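Annexin B22 (Schistosoma mansoni, PDB 4MDU) binds acidic phospholipid membranes and aggregates liposomes in the presence of calcium, and takes part in worm reproduction and host-parasite interaction. Local coordinates at residues H25-I30 with S320-D326; A295-H299 with A330-Y335. One frame throughout, in Å; residues are numbered along the deposited sequence.

Contact 1. Residues H25-I30 with S320-D326; sequences HYRPTI and SEIDLQD
Arg27 and Asp326 grip each other twice, fastening the irregular N-terminal segment 25-30 of this annexin to the turn that leads into helix 324-335 of the fourth repeat. Asp326 OD1 accepts the backbone N of Arg27 at 2.6 Å, from above the carboxylate plane, while OD2 forms a 2.9 Å salt bridge with NH1 of the same arginine. OD2 lies nearly in the guanidinium plane, whereas NH1 meets it on the anti side, tilted out of the carboxylate plane. An aspartate suits this place because its two oxygens can serve main chain and side chain together. Bends at chi2 and chi3 (139° and 74°) bring the guanidinium of Arg27 beside the first turn of the helix, with Gln325 CG over one face, 3.7 Å from NH2. NH1 has a second acidic partner in Asp329.

Four residues before the helix proper, Ser320 O receives the N-H of Ile30 at 2.8 Å and, more weakly, that of Thr29. Pro28, which has no N-H to offer, instead lays its ring against this turn, CB lying 3.1 Å from Ser320 O. Thr29 divides its branches: the methyl CG2 sits near Gln325 and Leu324, and OG1 is hydrogen-bonded to Leu358 O. Tyr26 sets CB against Asp323 CB, 3.6 Å apart, and the edge of its ring toward Asp326 OD1.

Further out, Asp323, at the N-cap position, makes no capping bond; its OD2 is instead paired with Arg290 and Arg319, which helps fix the turn, and Tyr26 also packs on Arg290 and Pro291. Two waters bridge the segments. One donates to His25 O and Asp326 OD1, so that OD1 accepts from both the Arg27 N-H and this water. The other donates to Ile30 O and Glu321 O, each at 2.7 Å.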
# COMPACT_ATOMS: atom_id res chain seq x y z
N HIS B 25 3.74 -18.30 -26.92
CA HIS B 25 2.39 -17.82 -26.63
C HIS B 25 2.02 -18.02 -25.16
O HIS B 25 2.30 -19.07 -24.58
CB HIS B 25 1.34 -18.59 -27.44
CG HIS B 25 1.15 -18.10 -28.83
ND1 HIS B 25 1.84 -18.62 -29.91
CD2 HIS B 25 0.31 -17.16 -29.33
CE1 HIS B 25 1.45 -18.00 -31.01
NE2 HIS B 25 0.52 -17.12 -30.69
N TYR B 26 1.37 -17.02 -24.56
CA TYR B 26 0.73 -17.23 -23.27
C TYR B 26 -0.53 -18.05 -23.50
O TYR B 26 -1.08 -18.03 -24.60
CB TYR B 26 0.38 -15.90 -22.59
CG TYR B 26 1.53 -15.27 -21.85
CD1 TYR B 26 2.12 -15.90 -20.75
CD2 TYR B 26 2.04 -14.03 -22.25
CE1 TYR B 26 3.18 -15.31 -20.06
CE2 TYR B 26 3.09 -13.44 -21.58
CZ TYR B 26 3.65 -14.07 -20.49
OH TYR B 26 4.70 -13.47 -19.83
N ARG B 27 -0.97 -18.78 -22.48
CA ARG B 27 -2.12 -19.66 -22.64
C ARG B 27 -3.31 -19.11 -21.87
O ARG B 27 -3.23 -18.95 -20.65
CB ARG B 27 -1.79 -21.08 -22.17
CG ARG B 27 -0.58 -21.68 -22.86
CD ARG B 27 0.30 -22.44 -21.89
NE ARG B 27 -0.30 -23.70 -21.50
CZ ARG B 27 -0.29 -24.19 -20.27
NH1 ARG B 27 0.28 -23.52 -19.27
NH2 ARG B 27 -0.88 -25.35 -20.02
N PRO B 28 -4.41 -18.84 -22.58
CA PRO B 28 -5.64 -18.36 -21.96
C PRO B 28 -6.57 -19.51 -21.57
O PRO B 28 -6.40 -20.63 -22.07
CB PRO B 28 -6.29 -17.53 -23.08
CG PRO B 28 -5.86 -18.24 -24.33
CD PRO B 28 -4.50 -18.85 -24.05
N THR B 29 -7.55 -19.25 -20.71
CA THR B 29 -8.58 -20.27 -20.46
C THR B 29 -9.78 -20.09 -21.40
O THR B 29 -10.63 -20.97 -21.52
CB THR B 29 -9.09 -20.24 -19.02
OG1 THR B 29 -9.58 -18.93 -18.72
CG2 THR B 29 -7.96 -20.61 -18.06
N ILE B 30 -9.86 -18.93 -22.05
CA ILE B 30 -10.93 -18.70 -23.03
C ILE B 30 -10.39 -18.23 -24.38
O ILE B 30 -9.74 -17.20 -24.48
CB ILE B 30 -12.04 -17.73 -22.53
CG1 ILE B 30 -12.73 -18.28 -21.27
CG2 ILE B 30 -13.09 -17.51 -23.66
CD1 ILE B 30 -13.59 -17.21 -20.47
N SER B 320 -8.58 -14.21 -18.52
CA SER B 320 -9.11 -15.45 -19.06
C SER B 320 -8.80 -15.59 -20.55
O SER B 320 -8.51 -16.68 -21.03
CB SER B 320 -10.61 -15.55 -18.80
OG SER B 320 -11.33 -14.53 -19.48
N GLU B 321 -8.89 -14.48 -21.28
CA GLU B 321 -8.67 -14.55 -22.71
C GLU B 321 -7.24 -14.18 -23.08
O GLU B 321 -6.92 -14.05 -24.25
CB GLU B 321 -9.71 -13.73 -23.51
CG GLU B 321 -9.86 -12.27 -23.12
CD GLU B 321 -10.99 -11.58 -23.90
OE1 GLU B 321 -12.17 -11.71 -23.49
OE2 GLU B 321 -10.69 -10.92 -24.93
N ILE B 322 -6.37 -14.04 -22.08
CA ILE B 322 -4.97 -13.74 -22.38
C ILE B 322 -4.00 -14.79 -21.88
O ILE B 322 -3.37 -15.50 -22.66
CB ILE B 322 -4.54 -12.35 -21.84
CG1 ILE B 322 -5.51 -11.28 -22.36
CG2 ILE B 322 -3.10 -12.03 -22.27
CD1 ILE B 322 -5.36 -9.94 -21.66
N ASP B 323 -3.87 -14.92 -20.56
CA ASP B 323 -2.80 -15.74 -20.03
C ASP B 323 -3.18 -16.45 -18.73
O ASP B 323 -2.31 -16.88 -17.98
CB ASP B 323 -1.58 -14.85 -19.79
CG ASP B 323 -1.94 -13.57 -19.08
OD1 ASP B 323 -3.10 -13.46 -18.60
OD2 ASP B 323 -1.08 -12.66 -19.01
N LEU B 324 -4.48 -16.56 -18.46
CA LEU B 324 -4.92 -17.09 -17.18
C LEU B 324 -4.39 -18.52 -16.88
O LEU B 324 -3.97 -18.79 -15.77
CB LEU B 324 -6.45 -17.00 -17.04
CG LEU B 324 -6.98 -17.58 -15.72
CD1 LEU B 324 -6.33 -16.90 -14.51
CD2 LEU B 324 -8.51 -17.46 -15.66
N GLN B 325 -4.37 -19.42 -17.85
CA GLN B 325 -3.81 -20.75 -17.62
C GLN B 325 -2.38 -20.70 -17.08
O GLN B 325 -2.03 -21.43 -16.16
CB GLN B 325 -3.86 -21.62 -18.86
CG GLN B 325 -3.46 -23.06 -18.59
CD GLN B 325 -4.45 -23.78 -17.68
OE1 GLN B 325 -4.06 -24.39 -16.68
NE2 GLN B 325 -5.73 -23.70 -18.02
N ASP B 326 -1.55 -19.82 -17.64
CA ASP B 326 -0.18 -19.71 -17.18
C ASP B 326 -0.14 -19.15 -15.78
O ASP B 326 0.73 -19.49 -14.97
CB ASP B 326 0.66 -18.86 -18.14
CG ASP B 326 0.90 -19.56 -19.46
OD1 ASP B 326 0.72 -18.93 -20.53
OD2 ASP B 326 1.23 -20.76 -19.44
O HOH W 1 2.69 -20.18 -22.10
O HOH W 2 -8.34 -15.53 -26.05

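Contact 2. Residues A295-H299 with A330-Y335; sequences AEWLH and AYESIY
His299 reaches across from segment 295-299 of helix 290-301 to two tyrosines in segment 330-335 of helix 324-335, forming an aromatic cluster with Tyr331 and Tyr335 inside the fourth annexin repeat. One hydrogen bond joins the two segments: His299 ND1 donates to Tyr331 OH at 3.0 Å, nearly straight and with the hydroxyl close to the imidazole plane, consistent with a protonated ND1. CG of His299 stands anti to the backbone N (chi1 -174°), which carries the imidazole out toward the second helix.

Stacking comes next. The imidazole lies flat on the Tyr335 ring as an offset stack, with planes 7° apart and centroids separated by 3.7 Å; His299 CG is 3.3 Å from Tyr335 CZ. The opposite face of the phenol is covered by CG2 of its own neighbour Ile334, so the ring is held between a methyl and an imidazole. Tyr331 and His299 meet obliquely, the hydroxyl at the imidazole edge, and Tyr335 CD2 sits over a face of the Tyr331 ring.

Apolar contact centres on Ala295, whose small methyl lets the backbones come close: its CB is 3.9 Å from Tyr331 CB and 4.2 Å from Ile334 CD1. Ala295 O, already accepting His299 N within its helix, also lies at the edge of the Tyr331 ring, 3.4 Å from CD2. Glu296 passes its CG beside Tyr335 OH at 3.5 Å, while its carboxylate pairs with Arg285.

The two segments cross at -70°, with axes 9.8 Å apart. Tyr331 extends onto Leu339 and Ala342 of helix 339-346 and onto Met302, a calcium-site residue in the loop just after helix 290-301; Leu298 turns to helix 311-320, and Trp297 to helix 128-136 of the second repeat.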
# COMPACT_ATOMS: atom_id res chain seq x y z
N ALA B 295 -0.52 -13.98 -10.23
CA ALA B 295 -0.93 -15.02 -9.28
C ALA B 295 -0.96 -14.41 -7.90
O ALA B 295 -1.88 -14.67 -7.13
CB ALA B 295 0.02 -16.24 -9.31
N GLU B 296 0.02 -13.56 -7.60
CA GLU B 296 0.06 -12.86 -6.31
C GLU B 296 -1.06 -11.84 -6.20
O GLU B 296 -1.66 -11.69 -5.14
CB GLU B 296 1.41 -12.17 -6.10
CG GLU B 296 2.57 -13.12 -6.14
CD GLU B 296 3.90 -12.40 -6.22
OE1 GLU B 296 3.93 -11.20 -5.89
OE2 GLU B 296 4.90 -13.05 -6.62
N TRP B 297 -1.35 -11.14 -7.29
CA TRP B 297 -2.48 -10.22 -7.28
C TRP B 297 -3.77 -10.96 -6.95
O TRP B 297 -4.57 -10.50 -6.14
CB TRP B 297 -2.63 -9.54 -8.64
CG TRP B 297 -1.63 -8.46 -8.92
CD1 TRP B 297 -0.63 -8.02 -8.09
CD2 TRP B 297 -1.55 -7.67 -10.11
NE1 TRP B 297 0.08 -7.01 -8.72
CE2 TRP B 297 -0.47 -6.77 -9.94
CE3 TRP B 297 -2.29 -7.63 -11.30
CZ2 TRP B 297 -0.12 -5.84 -10.92
CZ3 TRP B 297 -1.94 -6.70 -12.28
CH2 TRP B 297 -0.86 -5.81 -12.08
N LEU B 298 -3.99 -12.09 -7.61
CA LEU B 298 -5.16 -12.89 -7.35
C LEU B 298 -5.21 -13.34 -5.87
O LEU B 298 -6.23 -13.20 -5.21
CB LEU B 298 -5.20 -14.08 -8.31
CG LEU B 298 -5.62 -13.71 -9.74
CD1 LEU B 298 -5.25 -14.79 -10.74
CD2 LEU B 298 -7.12 -13.44 -9.76
N HIS B 299 -4.08 -13.83 -5.37
CA HIS B 299 -3.96 -14.23 -3.96
C HIS B 299 -4.36 -13.09 -3.03
O HIS B 299 -5.14 -13.28 -2.09
CB HIS B 299 -2.52 -14.68 -3.66
CG HIS B 299 -2.34 -15.24 -2.28
ND1 HIS B 299 -2.72 -16.52 -1.94
CD2 HIS B 299 -1.83 -14.69 -1.15
CE1 HIS B 299 -2.45 -16.74 -0.67
NE2 HIS B 299 -1.91 -15.64 -0.17
N ALA B 330 1.40 -20.94 -12.25
CA ALA B 330 2.23 -20.18 -11.32
C ALA B 330 1.58 -20.13 -9.93
O ALA B 330 2.26 -20.28 -8.92
CB ALA B 330 2.48 -18.78 -11.83
N TYR B 331 0.27 -19.92 -9.89
CA TYR B 331 -0.40 -19.85 -8.62
C TYR B 331 -0.16 -21.10 -7.76
O TYR B 331 0.17 -21.00 -6.58
CB TYR B 331 -1.89 -19.60 -8.79
CG TYR B 331 -2.52 -19.28 -7.46
CD1 TYR B 331 -2.81 -20.30 -6.55
CD2 TYR B 331 -2.81 -17.97 -7.10
CE1 TYR B 331 -3.38 -20.02 -5.32
CE2 TYR B 331 -3.39 -17.68 -5.88
CZ TYR B 331 -3.66 -18.71 -4.99
OH TYR B 331 -4.21 -18.43 -3.77
N GLU B 332 -0.32 -22.28 -8.35
CA GLU B 332 -0.15 -23.51 -7.59
C GLU B 332 1.30 -23.77 -7.18
O GLU B 332 1.56 -24.27 -6.09
CB GLU B 332 -0.72 -24.71 -8.33
CG GLU B 332 -0.44 -26.00 -7.58
CD GLU B 332 -1.36 -27.13 -7.94
OE1 GLU B 332 -1.80 -27.20 -9.10
OE2 GLU B 332 -1.65 -27.96 -7.04
N SER B 333 2.24 -23.43 -8.06
CA SER B 333 3.66 -23.48 -7.72
C SER B 333 3.94 -22.67 -6.47
O SER B 333 4.64 -23.11 -5.57
CB SER B 333 4.50 -22.88 -8.86
OG SER B 333 4.58 -23.76 -9.96
N ILE B 334 3.38 -21.46 -6.44
CA ILE B 334 3.74 -20.49 -5.43
C ILE B 334 3.06 -20.77 -4.11
O ILE B 334 3.69 -20.74 -3.06
CB ILE B 334 3.33 -19.08 -5.87
CG1 ILE B 334 4.07 -18.68 -7.14
CG2 ILE B 334 3.57 -18.08 -4.76
CD1 ILE B 334 3.75 -17.26 -7.60
N TYR B 335 1.76 -21.04 -4.16
CA TYR B 335 0.99 -21.16 -2.94
C TYR B 335 0.68 -22.60 -2.48
O TYR B 335 0.13 -22.79 -1.40
CB TYR B 335 -0.28 -20.33 -3.05
CG TYR B 335 0.02 -18.86 -3.22
CD1 TYR B 335 0.47 -18.09 -2.15
CD2 TYR B 335 -0.16 -18.23 -4.45
CE1 TYR B 335 0.75 -16.75 -2.30
CE2 TYR B 335 0.13 -16.88 -4.61
CZ TYR B 335 0.57 -16.15 -3.52
OH TYR B 335 0.83 -14.80 -3.66

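How the contacts relate
From the N terminus, the chain passes first through 25-30, in the loop before helix 38-48, then runs through nearly the whole protein to 320-326, where contact 1 closes a loop of 289 residues. Shortly before that closure it lays down 295-299, and contact 2 closes 30 residues later at 330-335. The segments therefore alternate, and the two loops cross. Both contacts use helix 324-335: contact 1 its beginning, contact 2 its C-terminal part, with centres about 15 Å apart. One ties the N-terminal segment to the fourth repeat; the other joins two helices within that repeat.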